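Local coordinates for protein endoglucanase (Thermotoga maritima, PDB 1VHO) that probably acts as a metal-dependent aminopeptidase of the M42 family, whose members bind two divalent cations per subunit, although it is named an endoglucanase, at residues E13-L17 against S29-S33; A66-E70 against K169-R174; I265-V271 against R325-V330. One frame throughout, in Å; residues are numbered along the deposited sequence. Where two conformers were deposited one is given.

Contact 1: residues E13-L17 against S29-S33; sequences ELSNL and SYIKS
The first two helices of the chain, 7-16 and 25-35, pack here through one aromatic side chain: Tyr30 reaches from the second helix across the last turn of the first and meets Glu13, Leu14 and Leu17. CG of Tyr30 stands anti to the backbone N (chi1 176°), which sends the ring out of its helix with the hydroxyl leading. There Tyr30 OH donates a short hydrogen bond of 2.6 Å to Glu13 OE1, which lies in the plane of the ring and accepts on its anti lone pair. The carboxylate is turned steeply, 76° from the ring plane. Leu17, the first residue beyond the helix, lays CD1 over one ring face as a CH-pi contact, 4.0 Å from the centroid of Tyr30 and displaced toward CG. Leu14 comes in obliquely, its CD2 3.7 Å from Tyr30 CE1, and the same methyl touches Ile31 CG1 at 4.0 Å. The ring is thus held at its hydroxyl, while both leucines press on it from the same side. The other carboxylate oxygen of Glu13 pairs with Lys9. Leu14 and Ile31 both lean on Cys177 of helix 171-187, and Ile31 also reaches Leu50 of strand 50-54.

Contact 2: residues A66-E70 against K169-R174; sequences AHVDE and KALDNR
Arg174 and Asn173, at the start of helix 171-187, grip the loop that leaves strand 61-67 in the core of the M42 peptidase fold, beside the predicted metal ligands His67 and Asp172. The guanidinium of Arg174 works with its edge: NE and NH2 approach Val68 O side-on, at 2.8 Å from NE, with the oxygen practically in the guanidinium plane. NH2 is shared: it also donates to Glu70 OE2 at 2.8 Å, met on the anti side and out of the carboxylate plane. The two planes are inclined by 55°, and NH1 adds a weak bond to the same oxygen, which also takes a hydrogen bond from Gly19 N. A bend at chi2 (-72°) turns the arginine partly back toward the N-terminal end of its helix, over Ala170 CB, which lies against one guanidinium face near its edge. Glu70 OE1 offers its syn lone pair to Lys169 NZ at 2.8 Å, so one carboxylate joins two cations; Asp18 is a further partner of the lysine. Cutting Arg174 back to an alanine removes the donors, and Val68 O would probably lack its two side-chain bonds, with Glu70 left to Lys169 as its cation among these residues. Asn173 turns its amide into the loop, OD1 toward His67 and ND2 toward Asp69. Its OD1 packs 3.4 Å from His67 CB, the amide inclined 28° to the imidazole, and bonds to Arg281, while His67 NE2 is held by Asp287. A water links Asp69 O to Asp172 OD1, donating to both. Asn173 ND2 also reaches Asp69 O, at 2.8 Å, from well above the carbonyl plane rather than along a lone pair.

Contact 3: residues I265-V271 against R325-V330; sequences IAKKHNV and RLLSLV. With SO4 (sulfate ion), chain D.
Arg325 and His269 meet where a Schellman motif, with Asn270 at the C-prime position, ends helix 256-268 against helix 317-333. Arg325 starts extended, CG anti to the backbone N (chi1 -175°), then bends at chi3 (76°), which turns the guanidinium end-on to His269 O. NH1 and NH2 of Arg325 each lie 3.1 Å from that oxygen, which sits close to the guanidinium plane. Val271 CG2 rests against one guanidinium face, 3.5 Å from Arg325 NH2. His269, its CG beside the backbone N (chi1 -66°), presents a ring face to Leu329, whose CD2 lies over its centre as a CH-pi contact 3.9 Å from the centroid. Deeper in, Ile265 CG2 packs 3.7 Å from Leu329 CB and also meets Leu326 CD1, which touches Ala266 CB as well. A sulfate, probably from the crystallisation liquor, lies beside both side chains: Arg325 NH1 donates to its O3 at 2.8 Å, and His269 ND1 comes doubtfully close to its O2. Glu322 pairs with Arg325 NE, and Glu333 accepts from His269 NE2. In this crystal the sulfate and Glu333 may together favour a protonated imidazole, though the ND1 contact is doubtful, while the arginine gives two N-H groups to the carbonyl of His269.

Contacts 1, 2 and 3 follow one another along the chain without interleaving. The first two are neighbours, their centres about 11 Å apart: Arg174 NH1 reaches the carbonyls of Leu14 and Leu17, and Ser15 OG binds Lys169 O, so the end of helix 7-16 is tied to the segment that enters helix 171-187. Contact 3 lies about 26 Å from contact 1 and about 24 Å from contact 2, centre to centre, away from the predicted metal site. Helix 171-187 still connects all three, since Leu327 and Ser328 of helix 317-333 pack on its later turns. Strand 61-67 likewise leads into contact 2 and touches Leu327 and Val330, joining the site region to helices 256-268 and 317-333.

Contact 1: residues E13-L17 against S29-S33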
ATOM      1  N   GLU A  13      -7.901   9.943   1.257  1.00 15.65           N
ATOM      2  CA  GLU A  13      -6.786  10.881   1.140  1.00 14.78           C
ATOM      3  C   GLU A  13      -5.499  10.114   0.790  1.00 15.04           C
ATOM      4  O   GLU A  13      -4.749  10.612  -0.053  1.00 12.71           O
ATOM      5  CB  GLU A  13      -6.566  11.727   2.406  1.00 15.75           C
ATOM      6  CG  GLU A  13      -7.746  12.658   2.659  1.00 18.74           C
ATOM      7  CD  GLU A  13      -7.490  13.690   3.763  1.00 24.98           C
ATOM      8  OE1 GLU A  13      -6.532  13.651   4.537  1.00 24.57           O
ATOM      9  OE2 GLU A  13      -8.329  14.597   3.860  1.00 27.50           O
ATOM     10  N   LEU A  14      -5.315   8.929   1.369  1.00 12.76           N
ATOM     11  CA  LEU A  14      -4.084   8.144   1.096  1.00 13.44           C
ATOM     12  C   LEU A  14      -4.099   7.653  -0.347  1.00 13.35           C
ATOM     13  O   LEU A  14      -3.096   7.709  -1.031  1.00 12.80           O
ATOM     14  CB  LEU A  14      -3.959   6.962   2.061  1.00 12.02           C
ATOM     15  CG  LEU A  14      -3.508   7.321   3.509  1.00 13.32           C
ATOM     16  CD1 LEU A  14      -3.738   6.120   4.437  1.00 13.06           C
ATOM     17  CD2 LEU A  14      -2.042   7.714   3.464  1.00 12.72           C
ATOM     18  N   SER A  15      -5.283   7.234  -0.792  1.00 14.15           N
ATOM     19  CA  SER A  15      -5.426   6.766  -2.185  1.00 14.43           C
ATOM     20  C   SER A  15      -5.151   7.885  -3.192  1.00 15.68           C
ATOM     21  O   SER A  15      -4.467   7.646  -4.213  1.00 13.59           O
ATOM     22  CB  SER A  15      -6.871   6.264  -2.321  1.00 12.19           C
ATOM     23  OG  SER A  15      -7.130   5.998  -3.701  1.00 14.12           O
ATOM     24  N   ASN A  16      -5.632   9.095  -2.916  1.00 14.69           N
ATOM     25  CA  ASN A  16      -5.458  10.205  -3.867  1.00 16.02           C
ATOM     26  C   ASN A  16      -4.034  10.715  -3.981  1.00 16.12           C
ATOM     27  O   ASN A  16      -3.712  11.280  -5.042  1.00 14.65           O
ATOM     28  CB  ASN A  16      -6.400  11.372  -3.544  1.00 15.52           C
ATOM     29  CG  ASN A  16      -7.853  11.022  -3.824  1.00 14.93           C
ATOM     30  OD1 ASN A  16      -8.179  10.170  -4.648  1.00 14.94           O
ATOM     31  ND2 ASN A  16      -8.772  11.715  -3.144  1.00 13.90           N
ATOM     32  N   LEU A  17      -3.222  10.674  -2.926  1.00 14.43           N
ATOM     33  CA  LEU A  17      -1.829  11.092  -3.008  1.00 14.80           C
ATOM     34  C   LEU A  17      -1.069  10.279  -4.075  1.00 16.94           C
ATOM     35  O   LEU A  17      -1.356   9.090  -4.310  1.00 14.57           O
ATOM     36  CB  LEU A  17      -1.145  10.787  -1.664  1.00 15.90           C
ATOM     37  CG  LEU A  17      -1.718  11.604  -0.485  1.00 15.98           C
ATOM     38  CD1 LEU A  17      -1.227  10.929   0.807  1.00 21.75           C
ATOM     39  CD2 LEU A  17      -1.221  13.040  -0.597  1.00 19.32           C
ATOM     40  N   SER A  29       5.430  12.173   3.451  1.00 17.44           N
ATOM     41  CA  SER A  29       5.264  13.448   4.171  1.00 17.93           C
ATOM     42  C   SER A  29       3.883  13.521   4.781  1.00 17.89           C
ATOM     43  O   SER A  29       3.700  13.996   5.912  1.00 18.51           O
ATOM     44  CB  SER A  29       5.426  14.648   3.193  1.00 21.36           C
ATOM     45  OG  SER A  29       5.179  15.828   3.943  1.00 21.30           O
ATOM     46  N   TYR A  30       2.864  13.041   4.027  1.00 16.51           N
ATOM     47  CA  TYR A  30       1.508  13.040   4.607  1.00 15.55           C
ATOM     48  C   TYR A  30       1.428  12.104   5.815  1.00 15.71           C
ATOM     49  O   TYR A  30       0.861  12.472   6.856  1.00 16.28           O
ATOM     50  CB  TYR A  30       0.515  12.572   3.520  1.00 15.47           C
ATOM     51  CG  TYR A  30      -0.925  12.413   3.970  1.00 13.51           C
ATOM     52  CD1 TYR A  30      -1.306  11.200   4.585  1.00 16.15           C
ATOM     53  CD2 TYR A  30      -1.859  13.394   3.865  1.00 16.47           C
ATOM     54  CE1 TYR A  30      -2.612  11.012   5.021  1.00 16.07           C
ATOM     55  CE2 TYR A  30      -3.181  13.222   4.286  1.00 18.13           C
ATOM     56  CZ  TYR A  30      -3.531  12.008   4.874  1.00 17.31           C
ATOM     57  OH  TYR A  30      -4.823  11.852   5.315  1.00 19.93           O
ATOM     58  N   ILE A  31       1.936  10.873   5.674  1.00 16.71           N
ATOM     59  CA  ILE A  31       1.841   9.909   6.795  1.00 18.70           C
ATOM     60  C   ILE A  31       2.618  10.438   7.995  1.00 19.41           C
ATOM     61  O   ILE A  31       2.112  10.348   9.111  1.00 20.70           O
ATOM     62  CB  ILE A  31       2.386   8.530   6.386  1.00 19.13           C
ATOM     63  CG1 ILE A  31       1.526   7.979   5.229  1.00 17.10           C
ATOM     64  CG2 ILE A  31       2.463   7.558   7.555  1.00 16.32           C
ATOM     65  CD1 ILE A  31       2.182   6.776   4.553  1.00 17.63           C
ATOM     66  N   LYS A  32       3.794  11.016   7.757  1.00 19.27           N
ATOM     67  CA  LYS A  32       4.569  11.589   8.866  1.00 22.34           C
ATOM     68  C   LYS A  32       3.752  12.599   9.634  1.00 21.98           C
ATOM     69  O   LYS A  32       3.680  12.600  10.884  1.00 21.41           O
ATOM     70  CB  LYS A  32       5.885  12.180   8.361  1.00 25.45           C
ATOM     71  CG  LYS A  32       6.721  12.842   9.437  1.00 32.21           C
ATOM     72  CD  LYS A  32       8.048  13.353   8.876  1.00 37.65           C
ATOM     73  CE  LYS A  32       8.885  13.973  10.007  1.00 42.57           C
ATOM     74  NZ  LYS A  32       8.103  15.025  10.737  1.00 44.86           N
ATOM     75  N   SER A  33       3.022  13.476   8.937  1.00 19.42           N
ATOM     76  CA  SER A  33       2.203  14.467   9.620  1.00 20.71           C
ATOM     77  C   SER A  33       1.008  13.911  10.358  1.00 22.00           C
ATOM     78  O   SER A  33       0.630  14.490  11.430  1.00 21.05           O
ATOM     79  CB  SER A  33       1.804  15.524   8.579  0.65 21.19           C
ATOM     80  OG  SER A  33       1.183  16.628   9.156  0.65 22.55           O
TER

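Contact 2: residues A66-E70 against K169-R174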
ATOM      1  N   ALA A  66       4.309  -2.025   6.236  1.00 14.31           N
ATOM      2  CA  ALA A  66       3.392  -1.822   5.093  1.00 15.23           C
ATOM      3  C   ALA A  66       4.151  -1.165   3.931  1.00 17.87           C
ATOM      4  O   ALA A  66       5.109  -0.425   4.201  1.00 17.65           O
ATOM      5  CB  ALA A  66       2.227  -0.922   5.513  1.00 14.33           C
ATOM      6  N   HIS A  67       3.805  -1.500   2.699  1.00 17.71           N
ATOM      7  CA  HIS A  67       4.440  -0.844   1.542  1.00 19.88           C
ATOM      8  C   HIS A  67       3.697   0.493   1.312  1.00 21.44           C
ATOM      9  O   HIS A  67       2.524   0.626   1.713  1.00 18.37           O
ATOM     10  CB  HIS A  67       4.256  -1.691   0.281  1.00 19.34           C
ATOM     11  CG  HIS A  67       4.893  -3.031   0.272  1.00 23.61           C
ATOM     12  ND1 HIS A  67       6.216  -3.217  -0.104  1.00 26.53           N
ATOM     13  CD2 HIS A  67       4.398  -4.269   0.569  1.00 24.08           C
ATOM     14  CE1 HIS A  67       6.510  -4.497  -0.043  1.00 26.84           C
ATOM     15  NE2 HIS A  67       5.429  -5.150   0.354  1.00 31.17           N
ATOM     16  N   VAL A  68       4.291   1.423   0.565  1.00 19.48           N
ATOM     17  CA  VAL A  68       3.624   2.716   0.374  1.00 20.00           C
ATOM     18  C   VAL A  68       3.449   3.122  -1.082  1.00 17.69           C
ATOM     19  O   VAL A  68       2.640   4.039  -1.327  1.00 17.18           O
ATOM     20  CB  VAL A  68       4.343   3.896   1.061  1.00 21.40           C
ATOM     21  CG1 VAL A  68       4.584   3.680   2.557  1.00 23.20           C
ATOM     22  CG2 VAL A  68       5.670   4.210   0.401  1.00 26.00           C
ATOM     23  N   ASP A  69       4.200   2.505  -2.007  1.00 16.95           N
ATOM     24  CA  ASP A  69       4.127   2.944  -3.396  1.00 17.80           C
ATOM     25  C   ASP A  69       2.917   2.523  -4.171  1.00 18.19           C
ATOM     26  O   ASP A  69       1.987   1.809  -3.730  1.00 17.34           O
ATOM     27  CB  ASP A  69       5.438   2.525  -4.143  1.00 17.38           C
ATOM     28  CG  ASP A  69       5.524   1.037  -4.431  1.00 24.99           C
ATOM     29  OD1 ASP A  69       4.771   0.250  -3.812  1.00 27.47           O
ATOM     30  OD2 ASP A  69       6.339   0.562  -5.255  1.00 21.83           O
ATOM     31  N   GLU A  70       2.871   2.998  -5.417  1.00 16.14           N
ATOM     32  CA  GLU A  70       1.821   2.666  -6.366  1.00 16.04           C
ATOM     33  C   GLU A  70       2.460   2.543  -7.753  1.00 17.14           C
ATOM     34  O   GLU A  70       3.590   3.001  -7.966  1.00 17.45           O
ATOM     35  CB  GLU A  70       0.716   3.730  -6.461  1.00 12.17           C
ATOM     36  CG  GLU A  70       1.271   5.111  -6.968  1.00 13.86           C
ATOM     37  CD  GLU A  70       0.220   6.183  -6.655  1.00 15.89           C
ATOM     38  OE1 GLU A  70      -0.723   6.372  -7.467  1.00 15.19           O
ATOM     39  OE2 GLU A  70       0.292   6.832  -5.601  1.00 13.82           O
ATOM     40  N   LYS A 169      -7.550   4.336  -6.390  1.00 10.95           N
ATOM     41  CA  LYS A 169      -6.313   3.713  -6.837  1.00 12.20           C
ATOM     42  C   LYS A 169      -5.416   3.381  -5.639  1.00 12.65           C
ATOM     43  O   LYS A 169      -5.506   4.050  -4.593  1.00 14.20           O
ATOM     44  CB  LYS A 169      -5.496   4.626  -7.786  1.00 12.44           C
ATOM     45  CG  LYS A 169      -5.118   6.000  -7.103  1.00 13.58           C
ATOM     46  CD  LYS A 169      -4.210   6.750  -8.094  1.00 13.47           C
ATOM     47  CE  LYS A 169      -3.783   8.137  -7.577  1.00 10.85           C
ATOM     48  NZ  LYS A 169      -2.736   8.093  -6.531  1.00 10.47           N
ATOM     49  N   ALA A 170      -4.459   2.503  -5.900  1.00 13.07           N
ATOM     50  CA  ALA A 170      -3.415   2.189  -4.907  1.00 13.53           C
ATOM     51  C   ALA A 170      -3.835   1.756  -3.528  1.00 12.45           C
ATOM     52  O   ALA A 170      -2.946   1.665  -2.634  1.00 12.56           O
ATOM     53  CB  ALA A 170      -2.492   3.427  -4.741  1.00 14.03           C
ATOM     54  N   LEU A 171      -5.064   1.270  -3.348  1.00 11.88           N
ATOM     55  CA  LEU A 171      -5.427   0.762  -2.014  1.00 13.42           C
ATOM     56  C   LEU A 171      -4.710  -0.502  -1.666  1.00 13.91           C
ATOM     57  O   LEU A 171      -4.562  -0.854  -0.487  1.00 14.21           O
ATOM     58  CB  LEU A 171      -6.965   0.666  -1.907  1.00 13.88           C
ATOM     59  CG  LEU A 171      -7.693   1.997  -1.916  1.00 15.24           C
ATOM     60  CD1 LEU A 171      -9.185   1.830  -2.222  1.00 16.96           C
ATOM     61  CD2 LEU A 171      -7.553   2.751  -0.592  1.00 14.89           C
ATOM     62  N   ASP A 172      -4.176  -1.282  -2.647  1.00 15.32           N
ATOM     63  CA  ASP A 172      -3.443  -2.485  -2.341  1.00 16.62           C
ATOM     64  C   ASP A 172      -2.269  -2.196  -1.401  1.00 16.80           C
ATOM     65  O   ASP A 172      -1.770  -3.137  -0.778  1.00 13.65           O
ATOM     66  CB  ASP A 172      -3.034  -3.275  -3.592  1.00 19.11           C
ATOM     67  CG  ASP A 172      -2.307  -2.375  -4.592  1.00 19.87           C
ATOM     68  OD1 ASP A 172      -1.244  -1.844  -4.248  1.00 19.14           O
ATOM     69  OD2 ASP A 172      -2.834  -2.146  -5.690  1.00 20.48           O
ATOM     70  N   ASN A 173      -1.750  -0.949  -1.368  1.00 13.40           N
ATOM     71  CA  ASN A 173      -0.747  -0.612  -0.373  1.00 14.34           C
ATOM     72  C   ASN A 173      -1.300   0.449   0.602  1.00 14.79           C
ATOM     73  O   ASN A 173      -1.053   0.434   1.813  1.00 13.68           O
ATOM     74  CB  ASN A 173       0.526  -0.007  -1.025  1.00 14.32           C
ATOM     75  CG  ASN A 173       1.359  -1.096  -1.680  1.00 20.72           C
ATOM     76  OD1 ASN A 173       1.279  -2.261  -1.247  1.00 17.91           O
ATOM     77  ND2 ASN A 173       2.261  -0.731  -2.592  1.00 14.53           N
ATOM     78  N   ARG A 174      -2.084   1.398   0.073  1.00 12.51           N
ATOM     79  CA  ARG A 174      -2.574   2.514   0.911  1.00 14.02           C
ATOM     80  C   ARG A 174      -3.569   2.082   2.001  1.00 14.68           C
ATOM     81  O   ARG A 174      -3.580   2.696   3.082  1.00 14.29           O
ATOM     82  CB  ARG A 174      -3.102   3.655   0.083  1.00 11.56           C
ATOM     83  CG  ARG A 174      -2.107   4.287  -0.923  1.00 12.43           C
ATOM     84  CD  ARG A 174      -1.015   5.130  -0.232  1.00 11.65           C
ATOM     85  NE  ARG A 174       0.086   5.261  -1.197  1.00 14.15           N
ATOM     86  CZ  ARG A 174       0.074   5.918  -2.345  1.00 14.98           C
ATOM     87  NH1 ARG A 174      -0.989   6.617  -2.759  1.00 10.18           N
ATOM     88  NH2 ARG A 174       1.166   5.772  -3.142  1.00 15.43           N
TER
HETATM   89  O   HOH W   1      -0.409   0.636  -4.821  1.00 17.97           O

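Contact 3: residues I265-V271 against R325-V330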
ATOM      1  N   ILE A 265      -6.333 -13.270  20.935  1.00 20.33           N
ATOM      2  CA  ILE A 265      -6.646 -11.865  21.328  1.00 20.09           C
ATOM      3  C   ILE A 265      -7.866 -11.422  20.564  1.00 18.80           C
ATOM      4  O   ILE A 265      -8.799 -10.799  21.061  1.00 18.42           O
ATOM      5  CB  ILE A 265      -5.429 -10.978  21.031  1.00 18.76           C
ATOM      6  CG1 ILE A 265      -4.370 -11.280  22.106  1.00 21.11           C
ATOM      7  CG2 ILE A 265      -5.814  -9.476  21.101  1.00 18.18           C
ATOM      8  CD1 ILE A 265      -2.970 -10.864  21.795  1.00 19.91           C
ATOM      9  N   ALA A 266      -7.914 -11.786  19.244  1.00 18.62           N
ATOM     10  CA  ALA A 266      -9.107 -11.377  18.478  1.00 19.85           C
ATOM     11  C   ALA A 266     -10.368 -11.968  19.075  1.00 21.27           C
ATOM     12  O   ALA A 266     -11.453 -11.365  19.118  1.00 20.59           O
ATOM     13  CB  ALA A 266      -8.948 -11.814  17.011  1.00 16.15           C
ATOM     14  N   LYS A 267     -10.242 -13.248  19.471  1.00 22.12           N
ATOM     15  CA  LYS A 267     -11.424 -13.927  20.058  1.00 23.10           C
ATOM     16  C   LYS A 267     -11.892 -13.234  21.334  1.00 23.51           C
ATOM     17  O   LYS A 267     -13.083 -12.903  21.516  1.00 23.26           O
ATOM     18  CB  LYS A 267     -10.995 -15.371  20.373  1.00 25.20           C
ATOM     19  CG  LYS A 267     -12.176 -16.232  20.800  1.00 29.87           C
ATOM     20  CD  LYS A 267     -11.690 -17.538  21.448  1.00 34.68           C
ATOM     21  CE  LYS A 267     -12.959 -18.309  21.879  1.00 40.26           C
ATOM     22  NZ  LYS A 267     -12.605 -19.682  22.331  1.00 44.56           N
ATOM     23  N   LYS A 268     -10.961 -12.911  22.207  1.00 23.42           N
ATOM     24  CA  LYS A 268     -11.320 -12.236  23.483  1.00 25.48           C
ATOM     25  C   LYS A 268     -11.937 -10.876  23.242  1.00 26.59           C
ATOM     26  O   LYS A 268     -12.855 -10.457  23.932  1.00 25.84           O
ATOM     27  CB  LYS A 268     -10.094 -12.119  24.383  1.00 27.61           C
ATOM     28  CG  LYS A 268     -10.282 -11.210  25.600  1.00 33.66           C
ATOM     29  CD  LYS A 268      -9.005 -11.182  26.450  1.00 34.64           C
ATOM     30  CE  LYS A 268      -9.157 -10.180  27.586  1.00 39.09           C
ATOM     31  NZ  LYS A 268      -7.849  -9.650  28.083  1.00 38.62           N
ATOM     32  N   HIS A 269     -11.451 -10.137  22.225  1.00 25.22           N
ATOM     33  CA  HIS A 269     -11.981  -8.829  21.917  1.00 23.30           C
ATOM     34  C   HIS A 269     -12.998  -8.768  20.815  1.00 22.91           C
ATOM     35  O   HIS A 269     -13.295  -7.669  20.350  1.00 21.75           O
ATOM     36  CB  HIS A 269     -10.796  -7.861  21.638  1.00 21.11           C
ATOM     37  CG  HIS A 269     -10.019  -7.700  22.918  1.00 22.08           C
ATOM     38  ND1 HIS A 269     -10.391  -6.718  23.835  1.00 20.74           N
ATOM     39  CD2 HIS A 269      -8.972  -8.370  23.455  1.00 20.36           C
ATOM     40  CE1 HIS A 269      -9.583  -6.802  24.879  1.00 20.30           C
ATOM     41  NE2 HIS A 269      -8.732  -7.784  24.674  1.00 23.58           N
ATOM     42  N   ASN A 270     -13.612  -9.879  20.408  1.00 22.39           N
ATOM     43  CA  ASN A 270     -14.655  -9.930  19.411  1.00 21.50           C
ATOM     44  C   ASN A 270     -14.262  -9.320  18.067  1.00 22.36           C
ATOM     45  O   ASN A 270     -14.990  -8.542  17.442  1.00 22.46           O
ATOM     46  CB  ASN A 270     -15.922  -9.268  20.009  1.00 25.29           C
ATOM     47  CG  ASN A 270     -16.305  -9.972  21.326  1.00 33.50           C
ATOM     48  OD1 ASN A 270     -16.577 -11.164  21.352  1.00 32.96           O
ATOM     49  ND2 ASN A 270     -16.300  -9.260  22.448  1.00 33.93           N
ATOM     50  N   VAL A 271     -13.019  -9.590  17.655  1.00 22.48           N
ATOM     51  CA  VAL A 271     -12.553  -9.112  16.357  1.00 20.44           C
ATOM     52  C   VAL A 271     -12.847 -10.269  15.355  1.00 19.90           C
ATOM     53  O   VAL A 271     -12.218 -11.293  15.534  1.00 20.65           O
ATOM     54  CB  VAL A 271     -11.070  -8.764  16.290  1.00 18.87           C
ATOM     55  CG1 VAL A 271     -10.759  -8.280  14.847  1.00 18.10           C
ATOM     56  CG2 VAL A 271     -10.685  -7.597  17.223  1.00 18.46           C
ATOM     57  N   ARG A 325      -7.522  -2.120  15.357  1.00 17.34           N
ATOM     58  CA  ARG A 325      -7.944  -2.389  16.747  1.00 18.97           C
ATOM     59  C   ARG A 325      -7.249  -3.639  17.245  1.00 17.98           C
ATOM     60  O   ARG A 325      -6.680  -3.689  18.343  1.00 16.82           O
ATOM     61  CB  ARG A 325      -9.496  -2.533  16.820  1.00 19.28           C
ATOM     62  CG  ARG A 325     -10.007  -2.696  18.269  1.00 21.46           C
ATOM     63  CD  ARG A 325     -11.511  -2.479  18.348  1.00 24.44           C
ATOM     64  NE  ARG A 325     -12.315  -3.607  17.853  1.00 22.32           N
ATOM     65  CZ  ARG A 325     -12.662  -4.652  18.606  1.00 24.53           C
ATOM     66  NH1 ARG A 325     -12.296  -4.757  19.897  1.00 19.12           N
ATOM     67  NH2 ARG A 325     -13.388  -5.620  18.071  1.00 19.57           N
ATOM     68  N   LEU A 326      -7.265  -4.715  16.437  1.00 17.50           N
ATOM     69  CA  LEU A 326      -6.572  -5.942  16.823  1.00 17.06           C
ATOM     70  C   LEU A 326      -5.098  -5.718  17.022  1.00 17.34           C
ATOM     71  O   LEU A 326      -4.512  -6.229  18.002  1.00 16.95           O
ATOM     72  CB  LEU A 326      -6.717  -6.977  15.649  1.00 16.09           C
ATOM     73  CG  LEU A 326      -5.962  -8.288  15.878  1.00 21.80           C
ATOM     74  CD1 LEU A 326      -6.396  -8.931  17.206  1.00 20.22           C
ATOM     75  CD2 LEU A 326      -6.244  -9.268  14.715  1.00 18.40           C
ATOM     76  N   LEU A 327      -4.406  -4.992  16.120  1.00 16.16           N
ATOM     77  CA  LEU A 327      -2.967  -4.796  16.253  1.00 15.26           C
ATOM     78  C   LEU A 327      -2.641  -3.977  17.532  1.00 17.50           C
ATOM     79  O   LEU A 327      -1.637  -4.267  18.201  1.00 17.51           O
ATOM     80  CB  LEU A 327      -2.290  -4.067  15.072  1.00 16.84           C
ATOM     81  CG  LEU A 327      -2.350  -4.784  13.707  1.00 25.91           C
ATOM     82  CD1 LEU A 327      -1.557  -3.992  12.650  1.00 27.80           C
ATOM     83  CD2 LEU A 327      -1.785  -6.182  13.818  1.00 22.17           C
ATOM     84  N   SER A 328      -3.471  -3.000  17.836  1.00 17.94           N
ATOM     85  CA  SER A 328      -3.271  -2.221  19.077  1.00 20.83           C
ATOM     86  C   SER A 328      -3.433  -3.201  20.265  1.00 21.18           C
ATOM     87  O   SER A 328      -2.645  -3.118  21.223  1.00 23.44           O
ATOM     88  CB  SER A 328      -4.189  -1.034  19.183  1.00 19.48           C
ATOM     89  OG  SER A 328      -5.579  -1.336  19.391  1.00 22.70           O
ATOM     90  N   LEU A 329      -4.383  -4.104  20.250  1.00 20.63           N
ATOM     91  CA  LEU A 329      -4.588  -5.093  21.319  1.00 20.45           C
ATOM     92  C   LEU A 329      -3.443  -6.071  21.411  1.00 21.22           C
ATOM     93  O   LEU A 329      -3.071  -6.519  22.511  1.00 23.10           O
ATOM     94  CB  LEU A 329      -5.950  -5.779  21.177  1.00 22.48           C
ATOM     95  CG  LEU A 329      -7.125  -4.832  21.413  1.00 25.77           C
ATOM     96  CD1 LEU A 329      -8.443  -5.391  20.870  1.00 25.33           C
ATOM     97  CD2 LEU A 329      -7.262  -4.532  22.909  1.00 25.69           C
ATOM     98  N   VAL A 330      -2.795  -6.394  20.284  1.00 19.56           N
ATOM     99  CA  VAL A 330      -1.631  -7.283  20.301  1.00 19.82           C
ATOM    100  C   VAL A 330      -0.530  -6.590  21.080  1.00 19.94           C
ATOM    101  O   VAL A 330       0.135  -7.168  21.949  1.00 20.50           O
ATOM    102  CB  VAL A 330      -1.159  -7.661  18.880  1.00 18.12           C
ATOM    103  CG1 VAL A 330       0.201  -8.324  18.864  1.00 17.94           C
ATOM    104  CG2 VAL A 330      -2.191  -8.608  18.233  1.00 20.54           C
TER
HETATM  105  S   SO4 D 352     -11.990  -3.497  23.059  1.00 59.25           S
HETATM  106  O1  SO4 D 352     -13.430  -3.024  23.023  1.00 60.63           O
HETATM  107  O2  SO4 D 352     -12.049  -4.987  23.182  1.00 58.66           O
HETATM  108  O3  SO4 D 352     -11.302  -3.046  21.817  1.00 57.61           O
HETATM  109  O4  SO4 D 352     -11.333  -2.905  24.270  1.00 59.72           O